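Local coordinates for Atg1 tMIT (Kluyveromyces marxianus, PDB 4P1N), which belongs to a serine/threonine protein kinase that is essential in autophagy, being required for autophagosome formation, and that acts in cytoplasm-to-vacuole transport, at residues L101-L106 with L162-L167; L214-S219 with N265-L270; T114-S119 with Q144-R149; I225-H230 with M255-V260. All coordinates share one frame; numbering follows the deposited sequence.

Contact 1. Residues L101-L106 with L162-L167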
loop_
_atom_site.group_PDB
_atom_site.type_symbol
_atom_site.label_atom_id
_atom_site.label_comp_id
_atom_site.label_asym_id
_atom_site.label_seq_id
_atom_site.Cartn_x
_atom_site.Cartn_y
_atom_site.Cartn_z
ATOM N N LEU B 101 -5.419 -11.625 -23.580
ATOM C CA LEU B 101 -5.622 -10.863 -22.380
ATOM C C LEU B 101 -5.045 -11.549 -21.143
ATOM O O LEU B 101 -4.474 -10.884 -20.287
ATOM C CB LEU B 101 -7.111 -10.590 -22.154
ATOM C CG LEU B 101 -7.748 -9.535 -23.061
ATOM C CD1 LEU B 101 -9.260 -9.541 -22.873
ATOM C CD2 LEU B 101 -7.196 -8.155 -22.795
ATOM N N CYS B 102 -5.221 -12.863 -21.048
ATOM C CA CYS B 102 -4.741 -13.629 -19.908
ATOM C C CYS B 102 -3.201 -13.585 -19.839
ATOM O O CYS B 102 -2.622 -13.303 -18.755
ATOM C CB CYS B 102 -5.242 -15.077 -19.963
ATOM S SG CYS B 102 -6.981 -15.267 -19.483
ATOM N N MET B 103 -2.553 -13.838 -20.980
ATOM C CA MET B 103 -1.108 -13.721 -21.050
ATOM C C MET B 103 -0.611 -12.321 -20.701
ATOM O O MET B 103 0.319 -12.194 -19.950
ATOM C CB MET B 103 -0.556 -14.099 -22.428
ATOM C CG MET B 103 0.241 -15.381 -22.419
ATOM S SD MET B 103 1.767 -15.225 -21.474
ATOM C CE MET B 103 2.974 -15.820 -22.671
ATOM N N GLU B 104 -1.213 -11.310 -21.302
ATOM C CA GLU B 104 -0.840 -9.918 -21.102
ATOM C C GLU B 104 -0.959 -9.544 -19.633
ATOM O O GLU B 104 -0.024 -9.007 -19.058
ATOM C CB GLU B 104 -1.682 -8.990 -21.955
ATOM C CG GLU B 104 -1.244 -8.944 -23.413
ATOM C CD GLU B 104 -2.196 -8.176 -24.343
ATOM O OE1 GLU B 104 -1.797 -7.928 -25.511
ATOM O OE2 GLU B 104 -3.335 -7.844 -23.941
ATOM N N SER B 105 -2.085 -9.895 -19.030
ATOM C CA SER B 105 -2.312 -9.619 -17.624
ATOM C C SER B 105 -1.276 -10.344 -16.746
ATOM O O SER B 105 -0.659 -9.742 -15.873
ATOM C CB SER B 105 -3.753 -9.959 -17.225
ATOM O OG SER B 105 -4.099 -9.298 -15.997
ATOM N N LEU B 106 -1.030 -11.609 -17.014
ATOM C CA LEU B 106 -0.074 -12.372 -16.246
ATOM C C LEU B 106 1.284 -11.738 -16.265
ATOM O O LEU B 106 1.900 -11.598 -15.224
ATOM C CB LEU B 106 0.101 -13.777 -16.827
ATOM C CG LEU B 106 0.386 -14.947 -15.899
ATOM C CD1 LEU B 106 0.929 -16.107 -16.742
ATOM C CD2 LEU B 106 1.271 -14.684 -14.689
ATOM N N LEU B 162 -2.909 -20.778 -14.264
ATOM C CA LEU B 162 -3.715 -21.998 -14.213
ATOM C C LEU B 162 -4.789 -21.927 -15.278
ATOM O O LEU B 162 -5.067 -22.907 -15.972
ATOM C CB LEU B 162 -4.345 -22.158 -12.828
ATOM C CG LEU B 162 -4.763 -23.569 -12.424
ATOM C CD1 LEU B 162 -4.639 -23.719 -10.912
ATOM C CD2 LEU B 162 -6.173 -23.892 -12.894
ATOM N N LYS B 163 -5.382 -20.753 -15.427
ATOM C CA LYS B 163 -6.316 -20.528 -16.525
ATOM C C LYS B 163 -5.601 -20.783 -17.862
ATOM O O LYS B 163 -6.145 -21.450 -18.747
ATOM C CB LYS B 163 -6.904 -19.122 -16.463
ATOM C CG LYS B 163 -7.947 -18.868 -17.527
ATOM C CD LYS B 163 -9.005 -17.859 -17.099
ATOM C CE LYS B 163 -10.375 -18.248 -17.657
ATOM N NZ LYS B 163 -11.476 -17.380 -17.146
ATOM N N LEU B 164 -4.364 -20.311 -17.984
ATOM C CA LEU B 164 -3.628 -20.496 -19.243
ATOM C C LEU B 164 -3.329 -21.972 -19.598
ATOM O O LEU B 164 -3.491 -22.360 -20.752
ATOM C CB LEU B 164 -2.366 -19.638 -19.302
ATOM C CG LEU B 164 -2.401 -18.426 -20.267
ATOM C CD1 LEU B 164 -3.786 -17.999 -20.750
ATOM C CD2 LEU B 164 -1.699 -17.257 -19.633
ATOM N N HIS B 165 -2.914 -22.766 -18.610
ATOM C CA HIS B 165 -2.793 -24.222 -18.768
ATOM C C HIS B 165 -4.075 -24.873 -19.273
ATOM O O HIS B 165 -4.038 -25.776 -20.123
ATOM C CB HIS B 165 -2.444 -24.883 -17.441
ATOM C CG HIS B 165 -0.986 -25.115 -17.251
ATOM N ND1 HIS B 165 -0.267 -24.531 -16.232
ATOM C CD2 HIS B 165 -0.108 -25.872 -17.949
ATOM C CE1 HIS B 165 0.992 -24.917 -16.310
ATOM N NE2 HIS B 165 1.116 -25.731 -17.341
ATOM N N THR B 166 -5.198 -24.450 -18.701
ATOM C CA THR B 166 -6.513 -24.929 -19.116
ATOM C C THR B 166 -6.775 -24.664 -20.611
ATOM O O THR B 166 -7.127 -25.587 -21.369
ATOM C CB THR B 166 -7.611 -24.312 -18.225
ATOM O OG1 THR B 166 -7.622 -25.013 -16.975
ATOM C CG2 THR B 166 -9.000 -24.399 -18.871
ATOM N N LEU B 167 -6.571 -23.415 -21.019
ATOM C CA LEU B 167 -6.837 -22.965 -22.386
ATOM C C LEU B 167 -5.895 -23.594 -23.414
ATOM O O LEU B 167 -6.322 -23.924 -24.511
ATOM C CB LEU B 167 -6.741 -21.434 -22.464
ATOM C CG LEU B 167 -7.872 -20.609 -21.818
ATOM C CD1 LEU B 167 -7.381 -19.231 -21.404
ATOM C CD2 LEU B 167 -9.080 -20.475 -22.741
#
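No ring or other flat group takes part where C102, M103 and L106 meet L164, so there is no face or edge to cover and the contact is made by aliphatic and sulfur atoms. L164 inserts its two methyl branches toward helix 95-129. Its CD1 lies 3.4 Å from C102 CB. That is closer than normal van der Waals contact, and the exact placing of this methyl is doubtful. Its CD2 turns to M103 and stands 3.8 Å from M103 N. The two side chains cross at about a right angle, with M103 CG 3.9 Å from L164 CD2. L106 CD1 reaches the same methyl, L164 CD2, at 4.1 Å. With chi1 at -76°, C102 SG is turned to the K163 side, 4.1 Å from K163 CD. No hydrogen bond crosses between the segments. Beyond them, E104 pairs with K31 and S105 OG bonds to A28 O, which ties this turn to helix 10-33. A chain of another protein packs on M103 and L106. The two axes are 10.1 Å apart and run nearly antiparallel, at 152°. This is the helical hairpin of an antiparallel MIT-type bundle.

Contact 2. Residues L214-S219 with N265-L270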
loop_
_atom_site.group_PDB
_atom_site.type_symbol
_atom_site.label_atom_id
_atom_site.label_comp_id
_atom_site.label_asym_id
_atom_site.label_seq_id
_atom_site.Cartn_x
_atom_site.Cartn_y
_atom_site.Cartn_z
ATOM N N LEU B 214 0.130 14.038 -14.624
ATOM C CA LEU B 214 0.121 12.686 -14.113
ATOM C C LEU B 214 0.314 11.671 -15.222
ATOM O O LEU B 214 1.019 10.687 -15.028
ATOM C CB LEU B 214 -1.180 12.424 -13.379
ATOM C CG LEU B 214 -1.079 11.159 -12.530
ATOM C CD1 LEU B 214 -1.212 11.530 -11.056
ATOM C CD2 LEU B 214 -2.131 10.163 -12.969
ATOM N N ALA B 215 -0.289 11.911 -16.387
ATOM C CA ALA B 215 -0.077 11.028 -17.523
ATOM C C ALA B 215 1.395 10.978 -17.946
ATOM O O ALA B 215 1.980 9.900 -18.022
ATOM C CB ALA B 215 -0.970 11.402 -18.688
ATOM N N TYR B 216 2.023 12.127 -18.175
ATOM C CA TYR B 216 3.445 12.105 -18.529
ATOM C C TYR B 216 4.261 11.382 -17.448
ATOM O O TYR B 216 5.137 10.603 -17.766
ATOM C CB TYR B 216 4.007 13.496 -18.715
ATOM C CG TYR B 216 3.454 14.280 -19.877
ATOM C CD1 TYR B 216 3.455 13.753 -21.158
ATOM C CD2 TYR B 216 2.989 15.576 -19.699
ATOM C CE1 TYR B 216 2.973 14.467 -22.219
ATOM C CE2 TYR B 216 2.510 16.314 -20.769
ATOM C CZ TYR B 216 2.495 15.748 -22.022
ATOM O OH TYR B 216 2.024 16.463 -23.088
ATOM N N ALA B 217 3.991 11.670 -16.175
ATOM C CA ALA B 217 4.772 11.075 -15.097
ATOM C C ALA B 217 4.582 9.540 -15.132
ATOM O O ALA B 217 5.538 8.749 -14.930
ATOM C CB ALA B 217 4.345 11.663 -13.740
ATOM N N THR B 218 3.350 9.130 -15.415
ATOM C CA THR B 218 3.037 7.702 -15.553
ATOM C C THR B 218 3.832 7.039 -16.666
ATOM O O THR B 218 4.436 5.983 -16.426
ATOM C CB THR B 218 1.547 7.456 -15.749
ATOM O OG1 THR B 218 0.840 8.019 -14.638
ATOM C CG2 THR B 218 1.250 5.951 -15.881
ATOM N N SER B 219 3.884 7.664 -17.844
ATOM C CA SER B 219 4.709 7.150 -18.945
ATOM C C SER B 219 6.157 7.045 -18.568
ATOM O O SER B 219 6.855 6.150 -19.013
ATOM C CB SER B 219 4.662 8.051 -20.161
ATOM O OG SER B 219 3.381 8.111 -20.723
ATOM N N ASN B 265 10.968 16.226 -21.032
ATOM C CA ASN B 265 11.037 17.624 -21.469
ATOM C C ASN B 265 9.646 18.200 -21.693
ATOM O O ASN B 265 9.393 19.334 -21.342
ATOM C CB ASN B 265 11.963 17.783 -22.671
ATOM C CG ASN B 265 13.427 17.790 -22.260
ATOM O OD1 ASN B 265 13.791 18.342 -21.207
ATOM N ND2 ASN B 265 14.277 17.154 -23.069
ATOM N N ARG B 266 8.730 17.382 -22.187
ATOM C CA ARG B 266 7.337 17.778 -22.301
ATOM C C ARG B 266 6.749 18.088 -20.921
ATOM O O ARG B 266 6.043 19.079 -20.744
ATOM C CB ARG B 266 6.562 16.650 -22.962
ATOM C CG ARG B 266 5.148 16.954 -23.382
ATOM C CD ARG B 266 5.063 18.042 -24.436
ATOM N NE ARG B 266 4.555 19.265 -23.828
ATOM C CZ ARG B 266 4.915 20.496 -24.172
ATOM N NH1 ARG B 266 5.808 20.710 -25.139
ATOM N NH2 ARG B 266 4.370 21.519 -23.524
ATOM N N LEU B 267 7.049 17.233 -19.947
ATOM C CA LEU B 267 6.563 17.430 -18.591
ATOM C C LEU B 267 7.110 18.737 -17.962
ATOM O O LEU B 267 6.370 19.475 -17.307
ATOM C CB LEU B 267 6.887 16.206 -17.733
ATOM C CG LEU B 267 6.561 16.290 -16.245
ATOM C CD1 LEU B 267 5.103 16.598 -15.974
ATOM C CD2 LEU B 267 6.945 15.007 -15.552
ATOM N N LYS B 268 8.391 19.027 -18.162
ATOM C CA LYS B 268 8.981 20.274 -17.646
ATOM C C LYS B 268 8.342 21.518 -18.266
ATOM O O LYS B 268 8.066 22.523 -17.575
ATOM C CB LYS B 268 10.486 20.300 -17.906
ATOM C CG LYS B 268 11.259 19.303 -17.062
ATOM C CD LYS B 268 12.745 19.389 -17.344
ATOM C CE LYS B 268 13.512 18.347 -16.549
ATOM N NZ LYS B 268 14.890 18.166 -17.076
ATOM N N ALA B 269 8.131 21.477 -19.574
ATOM C CA ALA B 269 7.459 22.598 -20.269
ATOM C C ALA B 269 6.080 22.813 -19.678
ATOM O O ALA B 269 5.686 23.930 -19.333
ATOM C CB ALA B 269 7.328 22.303 -21.752
ATOM N N LEU B 270 5.338 21.726 -19.553
ATOM C CA LEU B 270 4.016 21.799 -18.970
ATOM C C LEU B 270 4.052 22.392 -17.554
ATOM O O LEU B 270 3.220 23.217 -17.191
ATOM C CB LEU B 270 3.407 20.412 -18.931
ATOM C CG LEU B 270 1.895 20.228 -18.842
ATOM C CD1 LEU B 270 1.576 19.308 -17.664
ATOM C CD2 LEU B 270 1.053 21.497 -18.791
#
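Y216 turns its ring carbon CG back beside the backbone N (chi1 -66°), while R266 extends CG away from its backbone N (chi1 -170°) and then bends at chi2 and chi3. These torsions lay the arginine stem against the outer half of the tyrosine ring. R266 CG is 3.2 Å from Y216 CZ, an unusually short spacing, so the exact placing of the stem is doubtful. R266 CB lies over one ring face, offset toward the rim. The guanidinium does not stack on the ring: the planes are 56° apart, and Y216 OH sits at the guanidinium edge, near its plane. No hydrogen bond joins the two residues. At the root of the tyrosine side chain, Y216 CB meets L267 CB at 4.1 Å. L270 CG approaches the ring edge, 4.4 Å from Y216 CE2. The helices run nearly antiparallel, with segment axes 9.7 Å apart.

The polar ends of both residues go to E203 of helix 184-204. Y216 OH bonds to E203 OE2, and R266 NH2 makes a salt bridge with E203 OE1. A phenylalanine in place of Y216 would probably leave E203 OE2 without its hydroxyl mate and the carboxylate less firmly fixed. One acidic group is thus held by donors from two helices. The arrangement links helices 184-204, 209-227 and 250-273, and the nearby arginine probably keeps E203 ionised.

Contact 3. Residues T114-S119 with Q144-R149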
loop_
_atom_site.group_PDB
_atom_site.type_symbol
_atom_site.label_atom_id
_atom_site.label_comp_id
_atom_site.label_asym_id
_atom_site.label_seq_id
_atom_site.Cartn_x
_atom_site.Cartn_y
_atom_site.Cartn_z
ATOM N N THR B 114 8.151 -8.190 -9.647
ATOM C CA THR B 114 9.601 -7.958 -9.689
ATOM C C THR B 114 9.882 -6.619 -8.987
ATOM O O THR B 114 10.807 -6.487 -8.192
ATOM C CB THR B 114 10.166 -7.919 -11.155
ATOM O OG1 THR B 114 10.161 -9.226 -11.704
ATOM C CG2 THR B 114 11.585 -7.419 -11.206
ATOM N N ILE B 115 9.059 -5.640 -9.263
ATOM C CA ILE B 115 9.235 -4.317 -8.642
ATOM C C ILE B 115 8.950 -4.370 -7.152
ATOM O O ILE B 115 9.717 -3.849 -6.345
ATOM C CB ILE B 115 8.357 -3.275 -9.345
ATOM C CG1 ILE B 115 8.658 -3.287 -10.838
ATOM C CG2 ILE B 115 8.647 -1.875 -8.824
ATOM C CD1 ILE B 115 7.620 -2.508 -11.635
ATOM N N LEU B 116 7.868 -5.045 -6.768
ATOM C CA LEU B 116 7.524 -5.184 -5.374
ATOM C C LEU B 116 8.651 -5.935 -4.623
ATOM O O LEU B 116 9.051 -5.522 -3.530
ATOM C CB LEU B 116 6.141 -5.913 -5.222
ATOM C CG LEU B 116 4.944 -5.110 -5.810
ATOM C CD1 LEU B 116 3.732 -6.002 -6.009
ATOM C CD2 LEU B 116 4.580 -3.901 -4.952
ATOM N N ALA B 117 9.116 -7.050 -5.177
ATOM C CA ALA B 117 10.204 -7.850 -4.573
ATOM C C ALA B 117 11.466 -7.032 -4.363
ATOM O O ALA B 117 12.167 -7.119 -3.320
ATOM C CB ALA B 117 10.535 -9.039 -5.463
ATOM N N SER B 118 11.775 -6.242 -5.368
ATOM C CA SER B 118 12.953 -5.392 -5.329
ATOM C C SER B 118 12.868 -4.398 -4.160
ATOM O O SER B 118 13.848 -4.115 -3.491
ATOM C CB SER B 118 13.056 -4.650 -6.652
ATOM O OG SER B 118 14.174 -3.797 -6.610
ATOM N N SER B 119 11.674 -3.842 -3.963
ATOM C CA SER B 119 11.331 -3.022 -2.801
ATOM C C SER B 119 11.586 -3.683 -1.450
ATOM O O SER B 119 12.200 -3.094 -0.539
ATOM C CB SER B 119 9.820 -2.631 -2.898
ATOM O OG SER B 119 9.745 -1.266 -2.653
ATOM N N GLN B 144 3.761 -2.318 4.410
ATOM C CA GLN B 144 2.473 -3.035 4.454
ATOM C C GLN B 144 1.759 -3.063 3.096
ATOM O O GLN B 144 1.328 -4.144 2.632
ATOM C CB GLN B 144 1.580 -2.494 5.544
ATOM C CG GLN B 144 2.152 -2.830 6.933
ATOM C CD GLN B 144 1.321 -2.284 8.046
ATOM O OE1 GLN B 144 0.370 -1.535 7.815
ATOM N NE2 GLN B 144 1.667 -2.652 9.298
ATOM N N TRP B 145 1.703 -1.901 2.427
ATOM C CA TRP B 145 1.130 -1.827 1.084
ATOM C C TRP B 145 1.813 -2.729 0.073
ATOM O O TRP B 145 1.148 -3.458 -0.659
ATOM C CB TRP B 145 1.109 -0.384 0.591
ATOM C CG TRP B 145 0.444 -0.210 -0.732
ATOM C CD1 TRP B 145 -0.917 -0.091 -1.012
ATOM C CD2 TRP B 145 1.115 -0.192 -2.005
ATOM N NE1 TRP B 145 -1.088 0.041 -2.392
ATOM C CE2 TRP B 145 0.145 -0.012 -3.005
ATOM C CE3 TRP B 145 2.446 -0.245 -2.375
ATOM C CZ2 TRP B 145 0.483 0.062 -4.368
ATOM C CZ3 TRP B 145 2.781 -0.127 -3.734
ATOM C CH2 TRP B 145 1.809 0.014 -4.699
ATOM N N ILE B 146 3.148 -2.664 0.013
ATOM C CA ILE B 146 3.950 -3.478 -0.898
ATOM C C ILE B 146 3.659 -4.930 -0.651
ATOM O O ILE B 146 3.411 -5.684 -1.574
ATOM C CB ILE B 146 5.481 -3.192 -0.681
ATOM C CG1 ILE B 146 5.857 -1.856 -1.275
ATOM C CG2 ILE B 146 6.349 -4.295 -1.269
ATOM C CD1 ILE B 146 7.121 -1.235 -0.707
ATOM N N ARG B 147 3.649 -5.327 0.613
ATOM C CA ARG B 147 3.352 -6.704 0.964
ATOM C C ARG B 147 1.946 -7.159 0.522
ATOM O O ARG B 147 1.818 -8.248 -0.046
ATOM C CB ARG B 147 3.531 -6.935 2.445
ATOM C CG ARG B 147 3.176 -8.339 2.876
ATOM C CD ARG B 147 1.905 -8.380 3.718
ATOM N NE ARG B 147 2.198 -7.979 5.087
ATOM C CZ ARG B 147 1.599 -7.007 5.796
ATOM N NH1 ARG B 147 0.587 -6.251 5.312
ATOM N NH2 ARG B 147 2.056 -6.784 7.032
ATOM N N ASP B 148 0.940 -6.324 0.780
ATOM C CA ASP B 148 -0.462 -6.564 0.344
ATOM C C ASP B 148 -0.485 -6.707 -1.200
ATOM O O ASP B 148 -1.126 -7.584 -1.748
ATOM C CB ASP B 148 -1.427 -5.374 0.684
ATOM C CG ASP B 148 -1.566 -5.025 2.186
ATOM O OD1 ASP B 148 -1.571 -5.952 2.998
ATOM O OD2 ASP B 148 -1.763 -3.758 2.547
ATOM N N ARG B 149 0.162 -5.798 -1.913
ATOM C CA ARG B 149 0.166 -5.901 -3.390
ATOM C C ARG B 149 0.882 -7.128 -3.901
ATOM O O ARG B 149 0.428 -7.774 -4.857
ATOM C CB ARG B 149 0.778 -4.657 -4.041
ATOM C CG ARG B 149 -0.035 -3.407 -3.788
ATOM C CD ARG B 149 -1.413 -3.366 -4.514
ATOM N NE ARG B 149 -2.428 -4.132 -3.819
ATOM C CZ ARG B 149 -2.879 -3.871 -2.593
ATOM N NH1 ARG B 149 -2.455 -2.827 -1.909
ATOM N NH2 ARG B 149 -3.733 -4.666 -2.026
#
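L116 meets I146 and R149 with both of its methyls. Its CG lies anti to the carbonyl carbon (chi1 -64°), which sends the branches across to helix 137-170. CD1 takes the R149 side, with L116 CD1 3.8 Å from R149 CB. CD2 lies 4.1 Å from I146 CG2 and also reaches obliquely toward the W145 ring.

I146 divides its two branches between two partners. With chi1 at -75°, CG2 points away from the backbone N and rests 3.7 Å from L116 O. The other branch is extended, and I146 CD1 ends 3.3 Å from S119 OG. Across this contact the serine hydroxyl meets a methyl.

R149 meets L116 through its backbone C and CB. The chain then bends at chi2 and chi3 and folds over W145. R149 CG lies 3.5 Å above the indole plane, toward the rim, and W145 CD1 is at the guanidinium edge, in its plane. The polar ends turn elsewhere. R149 NE pairs with E152, and R149 NH1 pairs with D148 of the second subunit. W145 NE1 bonds to Q144 of that subunit, so these side chains also build an interface between the two copies.

Helix 10-33 covers the contact through V14, S18 and A21. The axes are 9.7 Å apart at 142°. This is antiparallel helix packing within a three-helix bundle, as in MIT domains.

Contact 4. Residues I225-H230 with M255-V260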
loop_
_atom_site.group_PDB
_atom_site.type_symbol
_atom_site.label_atom_id
_atom_site.label_comp_id
_atom_site.label_asym_id
_atom_site.label_seq_id
_atom_site.Cartn_x
_atom_site.Cartn_y
_atom_site.Cartn_z
ATOM N N ILE B 225 11.219 1.675 -15.854
ATOM C CA ILE B 225 11.260 0.273 -15.541
ATOM C C ILE B 225 12.121 -0.460 -16.570
ATOM O O ILE B 225 12.933 -1.312 -16.216
ATOM C CB ILE B 225 9.835 -0.306 -15.452
ATOM C CG1 ILE B 225 9.168 0.226 -14.191
ATOM C CG2 ILE B 225 9.863 -1.833 -15.434
ATOM C CD1 ILE B 225 7.657 0.089 -14.218
ATOM N N LEU B 226 11.961 -0.089 -17.834
ATOM C CA LEU B 226 12.649 -0.744 -18.927
ATOM C C LEU B 226 14.122 -0.372 -19.030
ATOM O O LEU B 226 14.873 -1.072 -19.686
ATOM C CB LEU B 226 11.966 -0.409 -20.235
ATOM C CG LEU B 226 10.478 -0.752 -20.371
ATOM C CD1 LEU B 226 10.001 -0.470 -21.781
ATOM C CD2 LEU B 226 10.274 -2.224 -20.024
ATOM N N LEU B 227 14.516 0.740 -18.420
ATOM C CA LEU B 227 15.909 1.188 -18.412
ATOM C C LEU B 227 16.586 0.844 -17.101
ATOM O O LEU B 227 17.758 1.085 -16.952
ATOM C CB LEU B 227 15.991 2.702 -18.631
ATOM C CG LEU B 227 15.507 3.197 -19.996
ATOM C CD1 LEU B 227 15.511 4.717 -20.043
ATOM C CD2 LEU B 227 16.360 2.607 -21.103
ATOM N N ASP B 228 15.850 0.293 -16.147
ATOM C CA ASP B 228 16.430 -0.037 -14.870
ATOM C C ASP B 228 16.959 -1.472 -14.895
ATOM O O ASP B 228 16.199 -2.438 -15.106
ATOM C CB ASP B 228 15.382 0.147 -13.773
ATOM C CG ASP B 228 15.952 -0.032 -12.382
ATOM O OD1 ASP B 228 16.607 -1.054 -12.114
ATOM O OD2 ASP B 228 15.705 0.836 -11.532
ATOM N N GLU B 229 18.255 -1.611 -14.626
ATOM C CA GLU B 229 18.922 -2.912 -14.708
ATOM C C GLU B 229 18.336 -3.943 -13.759
ATOM O O GLU B 229 18.214 -5.085 -14.133
ATOM C CB GLU B 229 20.452 -2.796 -14.494
ATOM N N HIS B 230 17.954 -3.539 -12.556
ATOM C CA HIS B 230 17.349 -4.469 -11.609
ATOM C C HIS B 230 15.867 -4.754 -11.925
ATOM O O HIS B 230 15.289 -5.564 -11.233
ATOM C CB HIS B 230 17.390 -3.977 -10.134
ATOM C CG HIS B 230 18.427 -2.935 -9.824
ATOM N ND1 HIS B 230 18.141 -1.584 -9.811
ATOM C CD2 HIS B 230 19.729 -3.045 -9.449
ATOM C CE1 HIS B 230 19.227 -0.908 -9.477
ATOM N NE2 HIS B 230 20.206 -1.770 -9.254
ATOM N N MET B 255 16.547 3.841 -28.103
ATOM C CA MET B 255 15.264 4.416 -28.487
ATOM C C MET B 255 14.389 4.807 -27.273
ATOM O O MET B 255 13.807 5.897 -27.249
ATOM C CB MET B 255 14.522 3.423 -29.372
ATOM C CG MET B 255 13.414 4.026 -30.207
ATOM S SD MET B 255 12.509 2.765 -31.132
ATOM C CE MET B 255 13.729 2.287 -32.339
ATOM N N ILE B 256 14.295 3.922 -26.275
ATOM C CA ILE B 256 13.544 4.201 -25.039
ATOM C C ILE B 256 14.170 5.378 -24.300
ATOM O O ILE B 256 13.453 6.255 -23.799
ATOM C CB ILE B 256 13.428 2.951 -24.103
ATOM C CG1 ILE B 256 12.608 1.855 -24.779
ATOM C CG2 ILE B 256 12.757 3.290 -22.773
ATOM C CD1 ILE B 256 12.952 0.455 -24.341
ATOM N N ARG B 257 15.497 5.424 -24.250
ATOM C CA ARG B 257 16.178 6.575 -23.675
ATOM C C ARG B 257 15.744 7.889 -24.345
ATOM O O ARG B 257 15.544 8.894 -23.663
ATOM C CB ARG B 257 17.697 6.424 -23.765
ATOM C CG ARG B 257 18.285 5.667 -22.602
ATOM C CD ARG B 257 19.810 5.732 -22.582
ATOM N NE ARG B 257 20.321 4.500 -21.992
ATOM C CZ ARG B 257 20.871 3.494 -22.665
ATOM N NH1 ARG B 257 21.041 3.556 -23.983
ATOM N NH2 ARG B 257 21.270 2.413 -22.001
ATOM N N LYS B 258 15.602 7.879 -25.670
ATOM C CA LYS B 258 15.207 9.082 -26.393
ATOM C C LYS B 258 13.802 9.510 -25.972
ATOM O O LYS B 258 13.571 10.655 -25.598
ATOM C CB LYS B 258 15.261 8.870 -27.915
ATOM C CG LYS B 258 16.622 8.448 -28.469
ATOM C CD LYS B 258 17.661 9.563 -28.466
ATOM C CE LYS B 258 17.683 10.352 -29.778
ATOM N NZ LYS B 258 18.674 9.830 -30.768
ATOM N N TYR B 259 12.865 8.578 -26.010
ATOM C CA TYR B 259 11.487 8.855 -25.544
ATOM C C TYR B 259 11.420 9.358 -24.123
ATOM O O TYR B 259 10.680 10.300 -23.832
ATOM C CB TYR B 259 10.601 7.643 -25.751
ATOM C CG TYR B 259 10.261 7.437 -27.210
ATOM C CD1 TYR B 259 9.516 8.383 -27.883
ATOM C CD2 TYR B 259 10.689 6.313 -27.913
ATOM C CE1 TYR B 259 9.201 8.238 -29.218
ATOM C CE2 TYR B 259 10.369 6.146 -29.256
ATOM C CZ TYR B 259 9.625 7.128 -29.891
ATOM O OH TYR B 259 9.258 7.037 -31.189
ATOM N N VAL B 260 12.213 8.771 -23.236
ATOM C CA VAL B 260 12.279 9.255 -21.850
ATOM C C VAL B 260 12.659 10.726 -21.827
ATOM O O VAL B 260 12.021 11.519 -21.119
ATOM C CB VAL B 260 13.283 8.456 -20.983
ATOM C CG1 VAL B 260 13.641 9.215 -19.714
ATOM C CG2 VAL B 260 12.694 7.107 -20.620
#
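L227 makes most of this contact, using both methyls and CG. Its CD1 lies 3.7 Å from V260 CG2, and the two side chains lie alongside each other, pointing opposite ways. L227 CG meets I256 CG2 at 3.9 Å. R257 meets the leucine mainly with its stem: R257 CG is 3.9 Å from L227 CD1 and spans both methyls of that leucine, crossing it obliquely. L226 adds one further touch, at about a right angle, with L226 CD1 4.0 Å from I256 CD1. The segments share no hydrogen bond, and the closest contacts are between carbons. An alanine at L227 would probably open a gap facing V260 and I256 and leave the R257 stem freer to turn.

L226 and L227 lie in the last part of helix 209-227, where D228 N reaches I225 O only by a weak bond, at 3.3 Å. Helix 209-227 packs on helix 250-273, and helix 184-204 lies alongside, consistent with the three-helix bundle of an MIT domain. A chi1 of -65° sets CG of L227 beside its backbone N and directs the branches at helix 250-273. D228 OD1 takes weak bonds from the backbone N and from ND1 of H230.

The charged end of R257 makes a salt bridge with E254 on its own helix. L226 also packs on I188 of helix 184-204, and I256 and V260 pack on L223. A chain of another protein lies against I256 and Y259.

In the fold
Contacts 1 and 3 both join helix 95-129 to helix 137-170, with centres 22 Å apart. Contact 3 is the inner one along the chain, nearer the connection between the helices. Contacts 2 and 4 repeat this plan on helices 209-227 and 250-273, with centres 15 Å apart and contact 4 the inner one. The first pair closes before the second opens, and the pairs fall in the first and second MIT family regions. Contacts 1 and 2 are 33 Å apart between centres, on opposite sides of the chain's centre. Contacts 3 and 4 touch where I115 CD1 is 3.7 Å from I225 CD1. The tandem MIT regions therefore pack directly against each other.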